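PDB 5VIA: pseudoperoxidase, which binds heme b as a pseudoperoxidase of the peroxidase family, whose usual activity it may lack. Local coordinates for residues E105-D117 against F274-Y288. Residues are numbered along the deposited sequence; the frame is centred on the assembly and turned at random.
Sequences EAILDQWRWGRND and FTKMIESNFKRLRPY
Arg115 lies over Phe282 and ties segment 105-117 to the C-terminal end of helix 263-279, in the helical heme-peroxidase fold; beside it, a two-stranded antiparallel sheet pairs 112-113 with 286-287. Arg115 CB meets Phe282 CE1 at 3.8 Å, and Arg115 CG sits over the centre of the Phe282 ring in a CH-pi contact, 3.5 Å from the centroid. CD continues across the same face to the CE2 side. The chain runs extended to NE, and a turn about the last torsion (chi4 78°) sets the guanidinium with Ile278 O in its plane. Arg115 NE donates to Ile278 O at 3.0 Å, tilted modestly from the carbonyl plane, whereas Arg115 NH2 reaches the same oxygen from well above that plane. NH1 turns back to Arg112 O in its own segment and also makes a salt bridge with Asp87, so bonds from all three nitrogens fix the guanidinium's rotation. A water joins NH2 to Glu279 OE2 and Arg112 N.

In the sheet, Trp113 N donates to Arg286 O, and Arg286 N returns a nearly straight bond to Trp113 O at 2.8 Å. Both side chains lie on one face: Arg286 CB covers the five-membered ring of Trp113, and its guanidinium the six-membered ring in a cation-pi contact. Nearer the heme, Ile107 CD1 packs on Phe274 CB at 3.8 Å. A water donates to Ile107 O at 2.7 Å and lies 2.9 Å from Thr275 OG1.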
loop_
_atom_site.group_PDB
_atom_site.type_symbol
_atom_site.label_atom_id
_atom_site.label_comp_id
_atom_site.label_asym_id
_atom_site.label_seq_id
_atom_site.Cartn_x
_atom_site.Cartn_y
_atom_site.Cartn_z
ATOM N N GLU A 105 9.188 -4.238 12.596
ATOM C CA GLU A 105 9.830 -3.940 13.877
ATOM C C GLU A 105 10.572 -2.600 13.914
ATOM O O GLU A 105 10.450 -1.843 14.878
ATOM C CB GLU A 105 10.768 -5.083 14.281
ATOM C CG GLU A 105 10.062 -6.381 14.713
ATOM C CD GLU A 105 9.754 -7.342 13.559
ATOM O OE1 GLU A 105 9.729 -6.909 12.381
ATOM O OE2 GLU A 105 9.532 -8.547 13.846
ATOM N N ALA A 106 11.343 -2.319 12.866
ATOM C CA ALA A 106 12.027 -1.034 12.728
ATOM C C ALA A 106 11.043 0.102 12.467
ATOM O O ALA A 106 11.225 1.215 12.967
ATOM C CB ALA A 106 13.057 -1.098 11.618
ATOM N N ILE A 107 10.006 -0.162 11.673
ATOM C CA ILE A 107 8.988 0.855 11.415
ATOM C C ILE A 107 8.341 1.270 12.733
ATOM O O ILE A 107 8.143 2.457 12.994
ATOM C CB ILE A 107 7.870 0.350 10.478
ATOM C CG1 ILE A 107 8.434 -0.169 9.152
ATOM C CG2 ILE A 107 6.879 1.459 10.207
ATOM C CD1 ILE A 107 7.378 -0.877 8.266
ATOM N N LEU A 108 8.005 0.286 13.562
ATOM C CA LEU A 108 7.360 0.581 14.840
ATOM C C LEU A 108 8.323 1.250 15.819
ATOM O O LEU A 108 7.969 2.244 16.460
ATOM C CB LEU A 108 6.751 -0.678 15.457
ATOM C CG LEU A 108 5.953 -0.416 16.733
ATOM C CD1 LEU A 108 4.902 0.657 16.484
ATOM C CD2 LEU A 108 5.307 -1.695 17.244
ATOM N N ASP A 109 9.539 0.721 15.918
ATOM C CA ASP A 109 10.546 1.269 16.831
ATOM C C ASP A 109 10.901 2.729 16.531
ATOM O O ASP A 109 11.182 3.503 17.447
ATOM C CB ASP A 109 11.811 0.406 16.817
ATOM C CG ASP A 109 12.882 0.927 17.757
ATOM O OD1 ASP A 109 12.720 0.789 18.990
ATOM O OD2 ASP A 109 13.890 1.472 17.259
ATOM N N GLN A 110 10.871 3.101 15.255
ATOM C CA GLN A 110 11.227 4.452 14.832
ATOM C C GLN A 110 10.009 5.332 14.584
ATOM O O GLN A 110 10.150 6.479 14.153
ATOM C CB GLN A 110 12.062 4.403 13.551
ATOM C CG GLN A 110 13.494 3.925 13.731
ATOM C CD GLN A 110 14.222 3.792 12.401
ATOM O OE1 GLN A 110 13.736 4.248 11.358
ATOM N NE2 GLN A 110 15.388 3.156 12.430
ATOM N N TRP A 111 8.817 4.788 14.835
ATOM C CA TRP A 111 7.570 5.524 14.615
ATOM C C TRP A 111 7.571 6.851 15.368
ATOM O O TRP A 111 7.946 6.919 16.544
ATOM C CB TRP A 111 6.364 4.682 15.052
ATOM C CG TRP A 111 5.044 5.320 14.716
ATOM C CD1 TRP A 111 4.446 5.374 13.487
ATOM C CD2 TRP A 111 4.164 5.995 15.622
ATOM N NE1 TRP A 111 3.242 6.038 13.577
ATOM C CE2 TRP A 111 3.049 6.431 14.877
ATOM C CE3 TRP A 111 4.212 6.275 16.991
ATOM C CZ2 TRP A 111 1.989 7.130 15.459
ATOM C CZ3 TRP A 111 3.159 6.963 17.567
ATOM C CH2 TRP A 111 2.064 7.387 16.801
ATOM N N ARG A 112 7.177 7.908 14.670
ATOM C CA ARG A 112 7.043 9.217 15.280
ATOM C C ARG A 112 5.582 9.627 15.338
ATOM O O ARG A 112 4.744 9.101 14.597
ATOM C CB ARG A 112 7.853 10.255 14.501
ATOM C CG ARG A 112 9.359 10.112 14.688
ATOM C CD ARG A 112 10.106 11.003 13.722
ATOM N NE ARG A 112 11.548 10.913 13.932
ATOM C CZ ARG A 112 12.447 11.615 13.249
ATOM N NH1 ARG A 112 12.059 12.460 12.307
ATOM N NH2 ARG A 112 13.736 11.470 13.510
ATOM N N TRP A 113 5.282 10.572 16.221
ATOM C CA TRP A 113 3.903 10.963 16.461
ATOM C C TRP A 113 3.691 12.454 16.229
ATOM O O TRP A 113 4.643 13.200 15.998
ATOM C CB TRP A 113 3.470 10.553 17.878
ATOM C CG TRP A 113 4.181 11.260 19.002
ATOM C CD1 TRP A 113 5.447 11.017 19.462
ATOM C CD2 TRP A 113 3.646 12.296 19.837
ATOM N NE1 TRP A 113 5.738 11.855 20.515
ATOM C CE2 TRP A 113 4.649 12.647 20.766
ATOM C CE3 TRP A 113 2.417 12.963 19.888
ATOM C CZ2 TRP A 113 4.460 13.640 21.732
ATOM C CZ3 TRP A 113 2.231 13.950 20.852
ATOM C CH2 TRP A 113 3.248 14.280 21.758
ATOM N N GLY A 114 2.439 12.887 16.286
ATOM C CA GLY A 114 2.125 14.293 16.129
ATOM C C GLY A 114 1.626 14.663 14.745
ATOM O O GLY A 114 1.608 15.850 14.398
ATOM N N ARG A 115 1.243 13.666 13.945
ATOM C CA ARG A 115 0.636 13.938 12.641
ATOM C C ARG A 115 -0.610 14.786 12.851
ATOM O O ARG A 115 -1.521 14.383 13.582
ATOM C CB ARG A 115 0.255 12.640 11.918
ATOM C CG ARG A 115 1.430 11.855 11.356
ATOM C CD ARG A 115 1.022 10.430 10.934
ATOM N NE ARG A 115 2.215 9.666 10.572
ATOM C CZ ARG A 115 3.047 9.131 11.464
ATOM N NH1 ARG A 115 2.798 9.252 12.764
ATOM N NH2 ARG A 115 4.127 8.477 11.063
ATOM N N ASN A 116 -0.626 15.972 12.244
ATOM C CA ASN A 116 -1.758 16.884 12.356
ATOM C C ASN A 116 -2.938 16.399 11.536
ATOM O O ASN A 116 -2.800 16.132 10.340
ATOM C CB ASN A 116 -1.375 18.288 11.866
ATOM C CG ASN A 116 -0.594 19.083 12.899
ATOM O OD1 ASN A 116 0.558 19.460 12.668
ATOM N ND2 ASN A 116 -1.224 19.360 14.038
ATOM N N ASP A 117 -4.095 16.283 12.173
ATOM C CA ASP A 117 -5.326 16.111 11.426
ATOM C C ASP A 117 -5.612 17.470 10.815
ATOM O O ASP A 117 -6.398 18.257 11.354
ATOM C CB ASP A 117 -6.478 15.679 12.339
ATOM C CG ASP A 117 -6.337 14.247 12.814
ATOM O OD1 ASP A 117 -5.629 13.468 12.141
ATOM O OD2 ASP A 117 -6.941 13.905 13.858
ATOM N N PHE A 274 8.741 2.463 3.988
ATOM C CA PHE A 274 7.399 2.566 4.560
ATOM C C PHE A 274 7.361 3.694 5.577
ATOM O O PHE A 274 6.412 4.475 5.626
ATOM C CB PHE A 274 6.952 1.237 5.181
ATOM C CG PHE A 274 5.460 1.112 5.309
ATOM C CD1 PHE A 274 4.800 1.657 6.399
ATOM C CD2 PHE A 274 4.714 0.461 4.336
ATOM C CE1 PHE A 274 3.412 1.549 6.527
ATOM C CE2 PHE A 274 3.314 0.353 4.461
ATOM C CZ PHE A 274 2.677 0.906 5.555
ATOM N N THR A 275 8.411 3.798 6.381
ATOM C CA THR A 275 8.520 4.910 7.311
ATOM C C THR A 275 8.515 6.281 6.610
ATOM O O THR A 275 7.786 7.187 7.032
ATOM C CB THR A 275 9.760 4.741 8.223
ATOM O OG1 THR A 275 9.483 3.718 9.186
ATOM C CG2 THR A 275 10.088 6.046 8.957
ATOM N N LYS A 276 9.316 6.458 5.559
ATOM C CA LYS A 276 9.297 7.719 4.806
ATOM C C LYS A 276 7.895 8.008 4.273
ATOM O O LYS A 276 7.416 9.143 4.320
ATOM C CB LYS A 276 10.262 7.672 3.620
ATOM C CG LYS A 276 11.753 7.833 3.934
ATOM C CD LYS A 276 12.517 8.014 2.605
ATOM C CE LYS A 276 14.017 8.296 2.756
ATOM N NZ LYS A 276 14.714 8.307 1.409
ATOM N N MET A 277 7.240 6.979 3.754
ATOM C CA MET A 277 5.897 7.165 3.219
ATOM C C MET A 277 4.924 7.677 4.270
ATOM O O MET A 277 4.186 8.623 4.021
ATOM C CB MET A 277 5.364 5.860 2.617
ATOM C CG MET A 277 3.991 6.038 1.988
ATOM S SD MET A 277 3.336 4.509 1.300
ATOM C CE MET A 277 3.093 3.559 2.803
ATOM N N ILE A 278 4.914 7.060 5.451
ATOM C CA ILE A 278 3.922 7.434 6.452
ATOM C C ILE A 278 4.290 8.722 7.184
ATOM O O ILE A 278 3.474 9.253 7.931
ATOM C CB ILE A 278 3.638 6.305 7.464
ATOM C CG1 ILE A 278 4.913 5.897 8.210
ATOM C CG2 ILE A 278 3.008 5.102 6.743
ATOM C CD1 ILE A 278 4.672 4.910 9.336
ATOM N N GLU A 279 5.511 9.216 6.969
ATOM C CA GLU A 279 5.919 10.509 7.533
ATOM C C GLU A 279 5.894 11.608 6.484
ATOM O O GLU A 279 5.972 12.796 6.821
ATOM C CB GLU A 279 7.323 10.427 8.156
ATOM C CG GLU A 279 7.430 9.459 9.337
ATOM C CD GLU A 279 8.778 9.525 10.049
ATOM O OE1 GLU A 279 9.719 10.181 9.535
ATOM O OE2 GLU A 279 8.893 8.914 11.130
ATOM N N SER A 280 5.782 11.218 5.216
ATOM C CA SER A 280 5.834 12.182 4.105
ATOM C C SER A 280 4.737 13.238 4.166
ATOM O O SER A 280 3.569 12.935 4.459
ATOM C CB SER A 280 5.788 11.469 2.753
ATOM O OG SER A 280 4.592 10.707 2.593
ATOM N N ASN A 281 5.126 14.483 3.888
ATOM C CA ASN A 281 4.208 15.619 3.891
ATOM C C ASN A 281 3.512 15.836 5.230
ATOM O O ASN A 281 2.372 16.299 5.275
ATOM C CB ASN A 281 3.195 15.532 2.739
ATOM C CG ASN A 281 3.838 15.737 1.384
ATOM O OD1 ASN A 281 3.922 14.807 0.567
ATOM N ND2 ASN A 281 4.308 16.954 1.136
ATOM N N PHE A 282 4.204 15.487 6.314
ATOM C CA PHE A 282 3.792 15.877 7.663
ATOM C C PHE A 282 4.899 16.754 8.253
ATOM O O PHE A 282 6.074 16.466 8.063
ATOM C CB PHE A 282 3.610 14.652 8.562
ATOM C CG PHE A 282 2.340 13.878 8.303
ATOM C CD1 PHE A 282 1.100 14.473 8.486
ATOM C CD2 PHE A 282 2.393 12.555 7.899
ATOM C CE1 PHE A 282 -0.072 13.762 8.254
ATOM C CE2 PHE A 282 1.224 11.829 7.668
ATOM C CZ PHE A 282 -0.009 12.440 7.843
ATOM N N LYS A 283 4.538 17.813 8.969
ATOM C CA LYS A 283 5.557 18.647 9.605
ATOM C C LYS A 283 5.635 18.488 11.119
ATOM O O LYS A 283 4.636 18.192 11.781
ATOM C CB LYS A 283 5.336 20.113 9.259
ATOM C CG LYS A 283 5.534 20.421 7.789
ATOM C CD LYS A 283 5.178 21.863 7.521
ATOM C CE LYS A 283 5.366 22.203 6.057
ATOM N NZ LYS A 283 5.081 23.642 5.843
ATOM N N ARG A 284 6.838 18.696 11.653
ATOM C CA ARG A 284 7.070 18.710 13.093
ATOM C C ARG A 284 6.595 17.419 13.762
ATOM O O ARG A 284 5.926 17.453 14.792
ATOM C CB ARG A 284 6.429 19.949 13.740
ATOM C CG ARG A 284 7.117 21.274 13.359
ATOM C CD ARG A 284 6.376 22.511 13.886
ATOM N NE ARG A 284 5.134 22.742 13.154
ATOM C CZ ARG A 284 5.053 23.392 11.992
ATOM N NH1 ARG A 284 6.147 23.883 11.420
ATOM N NH2 ARG A 284 3.874 23.543 11.394
ATOM N N LEU A 285 6.940 16.287 13.155
ATOM C CA LEU A 285 6.724 14.992 13.790
ATOM C C LEU A 285 7.675 14.844 14.973
ATOM O O LEU A 285 8.808 15.334 14.940
ATOM C CB LEU A 285 6.906 13.849 12.792
ATOM C CG LEU A 285 5.838 13.770 11.698
ATOM C CD1 LEU A 285 5.946 12.483 10.905
ATOM C CD2 LEU A 285 4.445 13.915 12.283
ATOM N N ARG A 286 7.210 14.188 16.028
ATOM C CA ARG A 286 7.977 14.135 17.261
ATOM C C ARG A 286 8.512 12.740 17.549
ATOM O O ARG A 286 7.793 11.748 17.402
ATOM C CB ARG A 286 7.132 14.643 18.428
ATOM C CG ARG A 286 6.589 16.052 18.216
ATOM C CD ARG A 286 6.111 16.663 19.522
ATOM N NE ARG A 286 5.024 17.623 19.327
ATOM C CZ ARG A 286 3.775 17.278 19.021
ATOM N NH1 ARG A 286 3.461 15.999 18.858
ATOM N NH2 ARG A 286 2.839 18.207 18.869
ATOM N N PRO A 287 9.795 12.657 17.936
ATOM C CA PRO A 287 10.372 11.377 18.355
ATOM C C PRO A 287 9.586 10.792 19.518
ATOM O O PRO A 287 9.194 11.521 20.427
ATOM C CB PRO A 287 11.784 11.765 18.791
ATOM C CG PRO A 287 12.111 12.949 17.925
ATOM C CD PRO A 287 10.814 13.718 17.840
ATOM N N TYR A 288 9.336 9.488 19.468
ATOM C CA TYR A 288 8.483 8.825 20.444
ATOM C C TYR A 288 9.198 8.642 21.778
ATOM O O TYR A 288 10.414 8.441 21.830
ATOM C CB TYR A 288 8.027 7.471 19.894
ATOM C CG TYR A 288 7.090 6.684 20.786
ATOM C CD1 TYR A 288 5.714 6.855 20.706
ATOM C CD2 TYR A 288 7.583 5.745 21.685
ATOM C CE1 TYR A 288 4.859 6.133 21.504
ATOM C CE2 TYR A 288 6.729 5.015 22.490
ATOM C CZ TYR A 288 5.372 5.214 22.395
ATOM O OH TYR A 288 4.522 4.485 23.191
HETATM O O HOH W 1 7.929 4.627 11.430
HETATM O O HOH W 2 11.712 2.474 9.986
HETATM O O HOH W 3 10.398 7.862 17.342
HETATM O O HOH W 4 6.909 7.467 11.846
HETATM O O HOH W 5 10.089 12.756 10.863
HETATM O O HOH W 6 2.089 17.082 11.433
#